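Local coordinates for globin III, extracellular (Lumbricus terrestris, PDB 1X9F), which probably carries oxygen as a heme-bearing globin subunit of the extracellular hemoglobin (erythrocruorin) of the earthworm, with carbon monoxide bound here, at residues E9-I14 / W136-K141; I33-L38 / E118-G123; L78-N83 / D92-H97. All blocks are in the same frame, centred on the assembly; numbering follows the deposited sequence.

Contact 1 (E9-I14 / W136-K141); sequences EEDHRI and WKSCLK
Asp11 and His12 meet Ser138 and Cys139 in a small, buried crossing of the first and last helices of the chain, 9-20 and 133-148, a good example of how a covalent link can accompany sparse packing. The two short axes pass 9.3 Å apart and nearly at right angles (93°), which confines the touch to about one turn of each. The centre of the crossing is the sulfur of Cys139. With SG beside its own backbone N and anti to the carbonyl carbon (chi1 -69°), it lies 4.0 Å from His12 CA and 4.1 Å from His12 CB, and it is bonded to Cys7, just before helix 9-20. The disulfide thus ties the N-terminal arm to the same turn that the helix rests on. The Asp11 carboxylate approaches Ser138 only loosely, OD1 to OG 3.9 Å; OD1 instead accepts a hydrogen bond from Ser8 N. His12 turns its ring off the crossing: NE2 is hydrogen-bonded to Asp86 OD2, and Glu9 O sits 3.3 Å above the ring plane, over its centre. Such an orthogonal pairing of N- and C-terminal helices corresponds to the A/H crossing of the globin fold, here reinforced by a disulfide.

Contact 2 (I33-L38 / E118-G123); sequences IGFGRL and EILATG
Phe35 crosses from helix 28-46 to Gly123 and Leu120 of helix 110-127, and its course shows how a single aromatic ring can span two helices whose backbones stay well apart; the nearest CA atoms, those of Phe35 and Gly123, are 8.4 Å from each other. CB leaves the backbone without aiming at the partner helix. Turning CG anti to the backbone N (chi1 -166°) swings the ring across, with CB and CG acting as the stalk and the far ring atoms making the contact. Along one side CE1 comes within 3.9 Å of Gly123 O. At the tip, CZ lies 4.0 Å from Gly123 C, so the ring packs against the peptide backbone at a residue with no side chain to hold it off. On the other side CE2 meets a methyl, Leu120 CD1, at 4.4 Å. Both partners stand obliquely to the ring. Leu120 in turn packs on Leu39, and its side chain is about 5 Å from a heme at nearest atoms, so the apolar layer begun at Phe35 continues toward the cofactor. This is packing of the B and G helices of the globin fold, here with a glycine at the point of closest CA approach and, through Leu120, bordering the heme surroundings.

Contact 3 (L78-N83 / D92-H97); sequences LDLAIN and DAALDH. With HEM (protoporphyrin IX containing Fe), chain O; PO4 (phosphate ion), chain Q.
While Leu80 and Ala81 pack on Ala94 and Leu95, the unusual element of this helix pair is His97, whose ring joins two anions at its edge. ND1 donates to phosphate O2 over 2.7 Å in a nearly straight bond (169°), and NE2 donates to heme O1A at 3.0 Å (164°), with a second, weak bond to O2A of the same propionate. Having CG anti to the backbone N (chi1 -173°) sends the imidazole out to both groups. Donation from both nitrogens would suit a protonated ring, which the two anions would probably favour. Arg50 of Globin II, a neighbouring subunit, also bonds this heme and the phosphate, so the heme is probably that subunit's own; the phosphate probably comes from the crystallisation liquor. The helix contact itself is plain and apolar, with a leucine supplied from each helix in turn: Leu80 CD2 rests 3.9 Å from Ala94 CB, and Leu95 CD2 lies 3.8 Å from Ala81 CB. Small alanines let the backbones approach to 7.1 Å between the CA atoms of Ala81 and Leu95. On helix 65-83, Asp79 forms a salt bridge with Arg26 of Globin II and Asn83 OD1 accepts a hydrogen bond from Gly23 N of Globin II. Pairing of the E and F helices of a globin, with both helices also facing Globin II and the F helix reaching a heme propionate probably belonging to it, is consistent with the E/F dimers of annelid hemoglobins.

How the contacts relate
The three contacts illustrate how a globin distributes its helix crossings around one apolar core. Contact 1 lies farthest out, about 14 Å from the centre of the chain, against about 8 Å for contact 2 and 10 Å for contact 3. Contacts 2 and 3 sit on opposite sides of that centre, their own centres about 18 Å apart, yet leucines join all three: Leu140 CD2 of contact 1 is 3.6 Å from Leu120 CD2 of contact 2, which is 4.1 Å from Leu78 CD2 of contact 3. Trp136 CH2 also meets Ile82 CD1 at 3.8 Å. Leu78 belongs to the heme pocket and contact 2 lies near a heme, whereas the Cys139 side chain of contact 1 stays about 11 Å from one.

Contact 1 (E9-I14 / W136-K141)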
loop_
_atom_site.group_PDB
_atom_site.type_symbol
_atom_site.label_atom_id
_atom_site.label_comp_id
_atom_site.label_asym_id
_atom_site.label_seq_id
_atom_site.Cartn_x
_atom_site.Cartn_y
_atom_site.Cartn_z
ATOM N N GLU C 9 -21.540 10.636 -22.016
ATOM C CA GLU C 9 -21.872 9.586 -21.057
ATOM C C GLU C 9 -20.981 9.639 -19.821
ATOM O O GLU C 9 -21.477 9.851 -18.713
ATOM C CB GLU C 9 -21.744 8.203 -21.701
ATOM C CG GLU C 9 -22.757 7.896 -22.799
ATOM C CD GLU C 9 -24.194 7.817 -22.302
ATOM O OE1 GLU C 9 -25.106 8.040 -23.128
ATOM O OE2 GLU C 9 -24.424 7.531 -21.102
ATOM N N GLU C 10 -19.674 9.439 -20.017
ATOM C CA GLU C 10 -18.696 9.483 -18.924
ATOM C C GLU C 10 -18.722 10.832 -18.201
ATOM O O GLU C 10 -18.651 10.867 -16.974
ATOM C CB GLU C 10 -17.273 9.173 -19.413
ATOM C CG GLU C 10 -16.933 7.687 -19.589
ATOM C CD GLU C 10 -16.549 7.006 -18.283
ATOM O OE1 GLU C 10 -15.404 7.211 -17.805
ATOM O OE2 GLU C 10 -17.387 6.243 -17.741
ATOM N N ASP C 11 -18.832 11.930 -18.960
ATOM C CA ASP C 11 -18.940 13.288 -18.388
ATOM C C ASP C 11 -20.011 13.376 -17.309
ATOM O O ASP C 11 -19.723 13.766 -16.174
ATOM C CB ASP C 11 -19.275 14.331 -19.462
ATOM C CG ASP C 11 -18.078 14.734 -20.302
ATOM O OD1 ASP C 11 -18.300 15.249 -21.418
ATOM O OD2 ASP C 11 -16.889 14.590 -19.943
ATOM N N HIS C 12 -21.240 13.013 -17.666
ATOM C CA HIS C 12 -22.339 13.141 -16.719
ATOM C C HIS C 12 -22.247 12.143 -15.563
ATOM O O HIS C 12 -22.755 12.402 -14.477
ATOM C CB HIS C 12 -23.711 13.144 -17.422
ATOM C CG HIS C 12 -24.250 11.787 -17.759
ATOM N ND1 HIS C 12 -24.501 11.388 -19.056
ATOM C CD2 HIS C 12 -24.629 10.754 -16.968
ATOM C CE1 HIS C 12 -24.989 10.160 -19.049
ATOM N NE2 HIS C 12 -25.073 9.752 -17.796
ATOM N N ARG C 13 -21.578 11.018 -15.800
ATOM C CA ARG C 13 -21.333 10.034 -14.760
ATOM C C ARG C 13 -20.307 10.586 -13.754
ATOM O O ARG C 13 -20.442 10.362 -12.549
ATOM C CB ARG C 13 -20.865 8.709 -15.396
ATOM C CG ARG C 13 -20.666 7.553 -14.418
ATOM C CD ARG C 13 -19.848 6.368 -14.969
ATOM N NE ARG C 13 -18.457 6.716 -15.310
ATOM C CZ ARG C 13 -17.478 6.929 -14.424
ATOM N NH1 ARG C 13 -17.712 6.846 -13.117
ATOM N NH2 ARG C 13 -16.258 7.237 -14.849
ATOM N N ILE C 14 -19.301 11.312 -14.253
ATOM C CA ILE C 14 -18.308 11.979 -13.397
ATOM C C ILE C 14 -18.997 13.046 -12.545
ATOM O O ILE C 14 -18.760 13.137 -11.339
ATOM C CB ILE C 14 -17.141 12.608 -14.232
ATOM C CG1 ILE C 14 -16.398 11.552 -15.062
ATOM C CG2 ILE C 14 -16.163 13.369 -13.335
ATOM C CD1 ILE C 14 -15.560 10.562 -14.259
ATOM N N TRP C 136 -17.956 19.197 -15.603
ATOM C CA TRP C 136 -18.936 20.073 -14.980
ATOM C C TRP C 136 -19.273 21.222 -15.903
ATOM O O TRP C 136 -20.445 21.534 -16.087
ATOM C CB TRP C 136 -18.433 20.595 -13.641
ATOM C CG TRP C 136 -18.696 19.645 -12.539
ATOM C CD1 TRP C 136 -17.868 18.662 -12.097
ATOM C CD2 TRP C 136 -19.880 19.562 -11.740
ATOM N NE1 TRP C 136 -18.457 17.976 -11.063
ATOM C CE2 TRP C 136 -19.694 18.507 -10.825
ATOM C CE3 TRP C 136 -21.082 20.275 -11.702
ATOM C CZ2 TRP C 136 -20.657 18.151 -9.884
ATOM C CZ3 TRP C 136 -22.037 19.922 -10.768
ATOM C CH2 TRP C 136 -21.819 18.870 -9.872
ATOM N N LYS C 137 -18.251 21.834 -16.498
ATOM C CA LYS C 137 -18.458 22.953 -17.417
ATOM C C LYS C 137 -19.467 22.632 -18.525
ATOM O O LYS C 137 -20.432 23.377 -18.722
ATOM C CB LYS C 137 -17.135 23.432 -18.019
ATOM C CG LYS C 137 -17.278 24.704 -18.835
ATOM C CD LYS C 137 -15.967 25.137 -19.469
ATOM C CE LYS C 137 -16.185 26.338 -20.384
ATOM N NZ LYS C 137 -16.957 27.446 -19.723
ATOM N N SER C 138 -19.249 21.526 -19.228
ATOM C CA SER C 138 -20.135 21.142 -20.323
ATOM C C SER C 138 -21.531 20.716 -19.863
ATOM O O SER C 138 -22.523 21.062 -20.509
ATOM C CB SER C 138 -19.490 20.059 -21.190
ATOM O OG SER C 138 -19.329 18.860 -20.453
ATOM N N CYS C 139 -21.611 19.970 -18.762
ATOM C CA CYS C 139 -22.909 19.593 -18.212
ATOM C C CYS C 139 -23.676 20.810 -17.679
ATOM O O CYS C 139 -24.858 20.981 -17.986
ATOM C CB CYS C 139 -22.757 18.487 -17.161
ATOM S SG CYS C 139 -22.246 16.914 -17.909
ATOM N N LEU C 140 -23.003 21.665 -16.912
ATOM C CA LEU C 140 -23.634 22.894 -16.427
ATOM C C LEU C 140 -24.145 23.762 -17.567
ATOM O O LEU C 140 -25.237 24.321 -17.480
ATOM C CB LEU C 140 -22.688 23.701 -15.531
ATOM C CG LEU C 140 -22.475 23.115 -14.136
ATOM C CD1 LEU C 140 -21.425 23.907 -13.370
ATOM C CD2 LEU C 140 -23.791 23.034 -13.354
ATOM N N LYS C 141 -23.357 23.862 -18.636
ATOM C CA LYS C 141 -23.741 24.677 -19.781
ATOM C C LYS C 141 -25.041 24.204 -20.424
ATOM O O LYS C 141 -25.930 25.018 -20.691
ATOM C CB LYS C 141 -22.636 24.739 -20.833
ATOM C CG LYS C 141 -22.921 25.786 -21.902
ATOM C CD LYS C 141 -22.089 25.559 -23.141
ATOM C CE LYS C 141 -22.370 26.635 -24.179
ATOM N NZ LYS C 141 -21.624 26.390 -25.442
#

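Contact 2 (I33-L38 / E118-G123)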
loop_
_atom_site.group_PDB
_atom_site.type_symbol
_atom_site.label_atom_id
_atom_site.label_comp_id
_atom_site.label_asym_id
_atom_site.label_seq_id
_atom_site.Cartn_x
_atom_site.Cartn_y
_atom_site.Cartn_z
ATOM N N ILE C 33 -28.882 24.957 1.899
ATOM C CA ILE C 33 -29.152 26.351 2.254
ATOM C C ILE C 33 -27.897 27.231 2.228
ATOM O O ILE C 33 -27.911 28.310 1.638
ATOM C CB ILE C 33 -29.867 26.436 3.620
ATOM C CG1 ILE C 33 -31.287 25.876 3.504
ATOM C CG2 ILE C 33 -29.913 27.881 4.121
ATOM C CD1 ILE C 33 -31.956 25.606 4.852
ATOM N N GLY C 34 -26.817 26.760 2.848
ATOM C CA GLY C 34 -25.562 27.510 2.882
ATOM C C GLY C 34 -25.013 27.770 1.494
ATOM O O GLY C 34 -24.668 28.906 1.154
ATOM N N PHE C 35 -24.953 26.717 0.686
ATOM C CA PHE C 35 -24.378 26.805 -0.647
ATOM C C PHE C 35 -25.231 27.669 -1.577
ATOM O O PHE C 35 -24.716 28.580 -2.227
ATOM C CB PHE C 35 -24.154 25.402 -1.224
ATOM C CG PHE C 35 -23.274 25.378 -2.440
ATOM C CD1 PHE C 35 -22.076 26.089 -2.469
ATOM C CD2 PHE C 35 -23.633 24.623 -3.553
ATOM C CE1 PHE C 35 -21.258 26.065 -3.594
ATOM C CE2 PHE C 35 -22.819 24.588 -4.683
ATOM C CZ PHE C 35 -21.630 25.310 -4.703
ATOM N N GLY C 36 -26.534 27.392 -1.609
ATOM C CA GLY C 36 -27.486 28.141 -2.431
ATOM C C GLY C 36 -27.546 29.614 -2.079
ATOM O O GLY C 36 -27.551 30.471 -2.969
ATOM N N ARG C 37 -27.594 29.905 -0.782
ATOM C CA ARG C 37 -27.517 31.279 -0.301
ATOM C C ARG C 37 -26.243 31.954 -0.825
ATOM O O ARG C 37 -26.307 33.046 -1.397
ATOM C CB ARG C 37 -27.587 31.308 1.228
ATOM C CG ARG C 37 -27.853 32.675 1.840
ATOM C CD ARG C 37 -26.579 33.361 2.321
ATOM N NE ARG C 37 -26.745 33.981 3.633
ATOM C CZ ARG C 37 -27.172 33.339 4.717
ATOM N NH1 ARG C 37 -27.511 32.045 4.659
ATOM N NH2 ARG C 37 -27.276 33.989 5.870
ATOM N N LEU C 38 -25.101 31.290 -0.655
ATOM C CA LEU C 38 -23.832 31.814 -1.142
ATOM C C LEU C 38 -23.902 32.137 -2.638
ATOM O O LEU C 38 -23.559 33.249 -3.050
ATOM C CB LEU C 38 -22.701 30.825 -0.859
ATOM C CG LEU C 38 -21.370 31.181 -1.527
ATOM C CD1 LEU C 38 -20.374 31.703 -0.504
ATOM C CD2 LEU C 38 -20.814 29.971 -2.257
ATOM N N GLU C 118 -20.670 30.869 -14.026
ATOM C CA GLU C 118 -19.324 31.223 -13.580
ATOM C C GLU C 118 -19.212 31.089 -12.072
ATOM O O GLU C 118 -18.249 30.506 -11.574
ATOM C CB GLU C 118 -18.958 32.649 -13.982
ATOM C CG GLU C 118 -19.000 32.923 -15.473
ATOM C CD GLU C 118 -19.087 34.407 -15.787
ATOM O OE1 GLU C 118 -19.193 34.748 -16.983
ATOM O OE2 GLU C 118 -19.050 35.232 -14.846
ATOM N N ILE C 119 -20.188 31.636 -11.349
ATOM C CA ILE C 119 -20.202 31.538 -9.889
ATOM C C ILE C 119 -20.233 30.070 -9.444
ATOM O O ILE C 119 -19.536 29.684 -8.503
ATOM C CB ILE C 119 -21.378 32.348 -9.282
ATOM C CG1 ILE C 119 -21.185 33.844 -9.546
ATOM C CG2 ILE C 119 -21.500 32.093 -7.775
ATOM C CD1 ILE C 119 -22.421 34.683 -9.307
ATOM N N LEU C 120 -21.024 29.264 -10.146
ATOM C CA LEU C 120 -21.174 27.844 -9.858
ATOM C C LEU C 120 -19.875 27.088 -10.130
ATOM O O LEU C 120 -19.488 26.205 -9.364
ATOM C CB LEU C 120 -22.321 27.280 -10.700
ATOM C CG LEU C 120 -23.051 25.988 -10.338
ATOM C CD1 LEU C 120 -23.380 25.898 -8.854
ATOM C CD2 LEU C 120 -24.320 25.899 -11.169
ATOM N N ALA C 121 -19.200 27.457 -11.217
ATOM C CA ALA C 121 -17.911 26.861 -11.575
ATOM C C ALA C 121 -16.814 27.160 -10.553
ATOM O O ALA C 121 -15.938 26.333 -10.313
ATOM C CB ALA C 121 -17.480 27.326 -12.959
ATOM N N THR C 122 -16.867 28.354 -9.970
ATOM C CA THR C 122 -15.898 28.772 -8.969
ATOM C C THR C 122 -16.190 28.126 -7.614
ATOM O O THR C 122 -15.280 27.640 -6.941
ATOM C CB THR C 122 -15.898 30.311 -8.871
ATOM O OG1 THR C 122 -15.471 30.855 -10.130
ATOM C CG2 THR C 122 -14.834 30.815 -7.883
ATOM N N GLY C 123 -17.464 28.106 -7.230
ATOM C CA GLY C 123 -17.863 27.637 -5.908
ATOM C C GLY C 123 -17.802 26.137 -5.700
ATOM O O GLY C 123 -17.508 25.679 -4.596
#

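Contact 3 (L78-N83 / D92-H97)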
loop_
_atom_site.group_PDB
_atom_site.type_symbol
_atom_site.label_atom_id
_atom_site.label_comp_id
_atom_site.label_asym_id
_atom_site.label_seq_id
_atom_site.Cartn_x
_atom_site.Cartn_y
_atom_site.Cartn_z
ATOM N N LEU C 78 -31.362 22.044 -9.226
ATOM C CA LEU C 78 -30.064 21.658 -9.780
ATOM C C LEU C 78 -29.784 20.182 -9.487
ATOM O O LEU C 78 -29.236 19.470 -10.335
ATOM C CB LEU C 78 -28.946 22.560 -9.240
ATOM C CG LEU C 78 -27.498 22.261 -9.663
ATOM C CD1 LEU C 78 -27.321 22.356 -11.178
ATOM C CD2 LEU C 78 -26.524 23.193 -8.947
ATOM N N ASP C 79 -30.188 19.727 -8.300
ATOM C CA ASP C 79 -30.115 18.308 -7.925
ATOM C C ASP C 79 -30.936 17.415 -8.855
ATOM O O ASP C 79 -30.494 16.331 -9.240
ATOM C CB ASP C 79 -30.591 18.100 -6.485
ATOM C CG ASP C 79 -30.312 16.698 -5.982
ATOM O OD1 ASP C 79 -31.267 16.001 -5.568
ATOM O OD2 ASP C 79 -29.158 16.210 -5.978
ATOM N N LEU C 80 -32.135 17.886 -9.191
ATOM C CA LEU C 80 -33.028 17.214 -10.118
ATOM C C LEU C 80 -32.387 17.028 -11.490
ATOM O O LEU C 80 -32.352 15.913 -12.014
ATOM C CB LEU C 80 -34.331 18.007 -10.240
ATOM C CG LEU C 80 -35.305 17.545 -11.320
ATOM C CD1 LEU C 80 -35.948 16.250 -10.908
ATOM C CD2 LEU C 80 -36.357 18.598 -11.567
ATOM N N ALA C 81 -31.878 18.116 -12.064
ATOM C CA ALA C 81 -31.207 18.056 -13.356
ATOM C C ALA C 81 -30.062 17.035 -13.341
ATOM O O ALA C 81 -30.023 16.123 -14.173
ATOM C CB ALA C 81 -30.700 19.437 -13.759
ATOM N N ILE C 82 -29.151 17.179 -12.381
ATOM C CA ILE C 82 -28.010 16.274 -12.264
ATOM C C ILE C 82 -28.466 14.824 -12.106
ATOM O O ILE C 82 -27.902 13.921 -12.733
ATOM C CB ILE C 82 -27.080 16.693 -11.095
ATOM C CG1 ILE C 82 -26.422 18.053 -11.403
ATOM C CG2 ILE C 82 -26.026 15.597 -10.805
ATOM C CD1 ILE C 82 -25.583 18.601 -10.256
ATOM N N ASN C 83 -29.486 14.598 -11.281
ATOM C CA ASN C 83 -29.968 13.237 -11.088
ATOM C C ASN C 83 -30.721 12.686 -12.287
ATOM O O ASN C 83 -31.015 11.492 -12.336
ATOM C CB ASN C 83 -30.783 13.089 -9.800
ATOM C CG ASN C 83 -29.905 12.798 -8.600
ATOM O OD1 ASN C 83 -29.641 11.638 -8.274
ATOM N ND2 ASN C 83 -29.417 13.853 -7.952
ATOM N N ASP C 92 -34.920 16.703 -20.215
ATOM C CA ASP C 92 -35.459 17.761 -21.062
ATOM C C ASP C 92 -36.813 18.274 -20.612
ATOM O O ASP C 92 -37.059 19.482 -20.616
ATOM C CB ASP C 92 -35.491 17.348 -22.527
ATOM C CG ASP C 92 -34.428 18.053 -23.326
ATOM O OD1 ASP C 92 -33.240 17.683 -23.201
ATOM O OD2 ASP C 92 -34.680 19.014 -24.094
ATOM N N ALA C 93 -37.672 17.344 -20.210
ATOM C CA ALA C 93 -38.968 17.680 -19.655
ATOM C C ALA C 93 -38.785 18.539 -18.409
ATOM O O ALA C 93 -39.495 19.527 -18.224
ATOM C CB ALA C 93 -39.740 16.416 -19.324
ATOM N N ALA C 94 -37.825 18.157 -17.568
ATOM C CA ALA C 94 -37.558 18.858 -16.317
ATOM C C ALA C 94 -36.987 20.254 -16.553
ATOM O O ALA C 94 -37.419 21.222 -15.922
ATOM C CB ALA C 94 -36.626 18.038 -15.434
ATOM N N LEU C 95 -36.026 20.352 -17.469
ATOM C CA LEU C 95 -35.389 21.633 -17.765
ATOM C C LEU C 95 -36.351 22.568 -18.484
ATOM O O LEU C 95 -36.302 23.782 -18.291
ATOM C CB LEU C 95 -34.095 21.443 -18.562
ATOM C CG LEU C 95 -32.982 20.655 -17.855
ATOM C CD1 LEU C 95 -31.738 20.571 -18.744
ATOM C CD2 LEU C 95 -32.615 21.251 -16.496
ATOM N N ASP C 96 -37.233 21.994 -19.298
ATOM C CA ASP C 96 -38.259 22.769 -19.984
ATOM C C ASP C 96 -39.258 23.363 -18.985
ATOM O O ASP C 96 -39.607 24.541 -19.084
ATOM C CB ASP C 96 -38.971 21.906 -21.024
ATOM C CG ASP C 96 -39.821 22.719 -21.969
ATOM O OD1 ASP C 96 -39.269 23.571 -22.704
ATOM O OD2 ASP C 96 -41.059 22.570 -22.051
ATOM N N HIS C 97 -39.706 22.547 -18.033
ATOM C CA HIS C 97 -40.532 23.019 -16.924
ATOM C C HIS C 97 -39.862 24.173 -16.167
ATOM O O HIS C 97 -40.486 25.215 -15.948
ATOM C CB HIS C 97 -40.842 21.856 -15.983
ATOM C CG HIS C 97 -41.819 22.191 -14.898
ATOM N ND1 HIS C 97 -43.183 22.190 -15.093
ATOM C CD2 HIS C 97 -41.625 22.523 -13.600
ATOM C CE1 HIS C 97 -43.789 22.508 -13.963
ATOM N NE2 HIS C 97 -42.866 22.713 -13.040
HETATM C CHA HEM O . -47.511 19.614 -8.667
HETATM C CHB HEM O . -45.590 18.540 -4.306
HETATM C CHC HEM O . -49.480 15.772 -3.245
HETATM C CHD HEM O . -51.520 17.048 -7.517
HETATM C C1A HEM O . -46.562 19.491 -7.549
HETATM C C2A HEM O . -45.314 20.104 -7.626
HETATM C C3A HEM O . -44.684 19.807 -6.339
HETATM C C4A HEM O . -45.750 19.036 -5.667
HETATM C CMA HEM O . -43.315 20.194 -5.838
HETATM C CAA HEM O . -44.699 20.848 -8.784
HETATM C CBA HEM O . -44.915 22.347 -8.732
HETATM C CGA HEM O . -44.328 22.889 -10.014
HETATM O O1A HEM O . -43.085 23.014 -10.109
HETATM O O2A HEM O . -45.111 23.183 -10.941
HETATM C C1B HEM O . -46.524 17.649 -3.625
HETATM C C2B HEM O . -46.201 17.124 -2.392
HETATM C C3B HEM O . -47.299 16.376 -2.123
HETATM C C4B HEM O . -48.199 16.468 -3.161
HETATM C CMB HEM O . -44.962 17.326 -1.558
HETATM C CAB HEM O . -47.355 15.684 -0.986
HETATM C CBB HEM O . -47.323 15.064 0.178
HETATM C C1C HEM O . -50.387 15.850 -4.397
HETATM C C2C HEM O . -51.545 15.098 -4.412
HETATM C C3C HEM O . -52.122 15.457 -5.607
HETATM C C4C HEM O . -51.270 16.378 -6.221
HETATM C CMC HEM O . -52.019 14.152 -3.334
HETATM C CAC HEM O . -53.417 14.926 -6.110
HETATM C CBC HEM O . -53.569 13.599 -6.240
HETATM C C1D HEM O . -50.567 17.917 -8.240
HETATM C C2D HEM O . -50.830 18.366 -9.533
HETATM C C3D HEM O . -49.720 19.091 -9.902
HETATM C C4D HEM O . -48.845 19.003 -8.717
HETATM C CMD HEM O . -52.073 18.113 -10.353
HETATM C CAD HEM O . -49.470 19.830 -11.192
HETATM C CBD HEM O . -49.145 18.872 -12.325
HETATM C CGD HEM O . -48.857 19.716 -13.540
HETATM O O1D HEM O . -47.879 20.495 -13.529
HETATM O O2D HEM O . -49.619 19.611 -14.521
HETATM N NA HEM O . -46.896 18.877 -6.370
HETATM N NB HEM O . -47.728 17.284 -4.133
HETATM N NC HEM O . -50.183 16.669 -5.463
HETATM N ND HEM O . -49.366 18.271 -7.711
HETATM FE FE HEM O . -48.576 17.837 -5.893
HETATM P P PO4 Q . -44.099 22.414 -18.357
HETATM O O1 PO4 Q . -45.073 22.515 -19.518
HETATM O O2 PO4 Q . -44.679 21.538 -17.262
HETATM O O3 PO4 Q . -43.844 23.796 -17.791
HETATM O O4 PO4 Q . -42.809 21.810 -18.875
#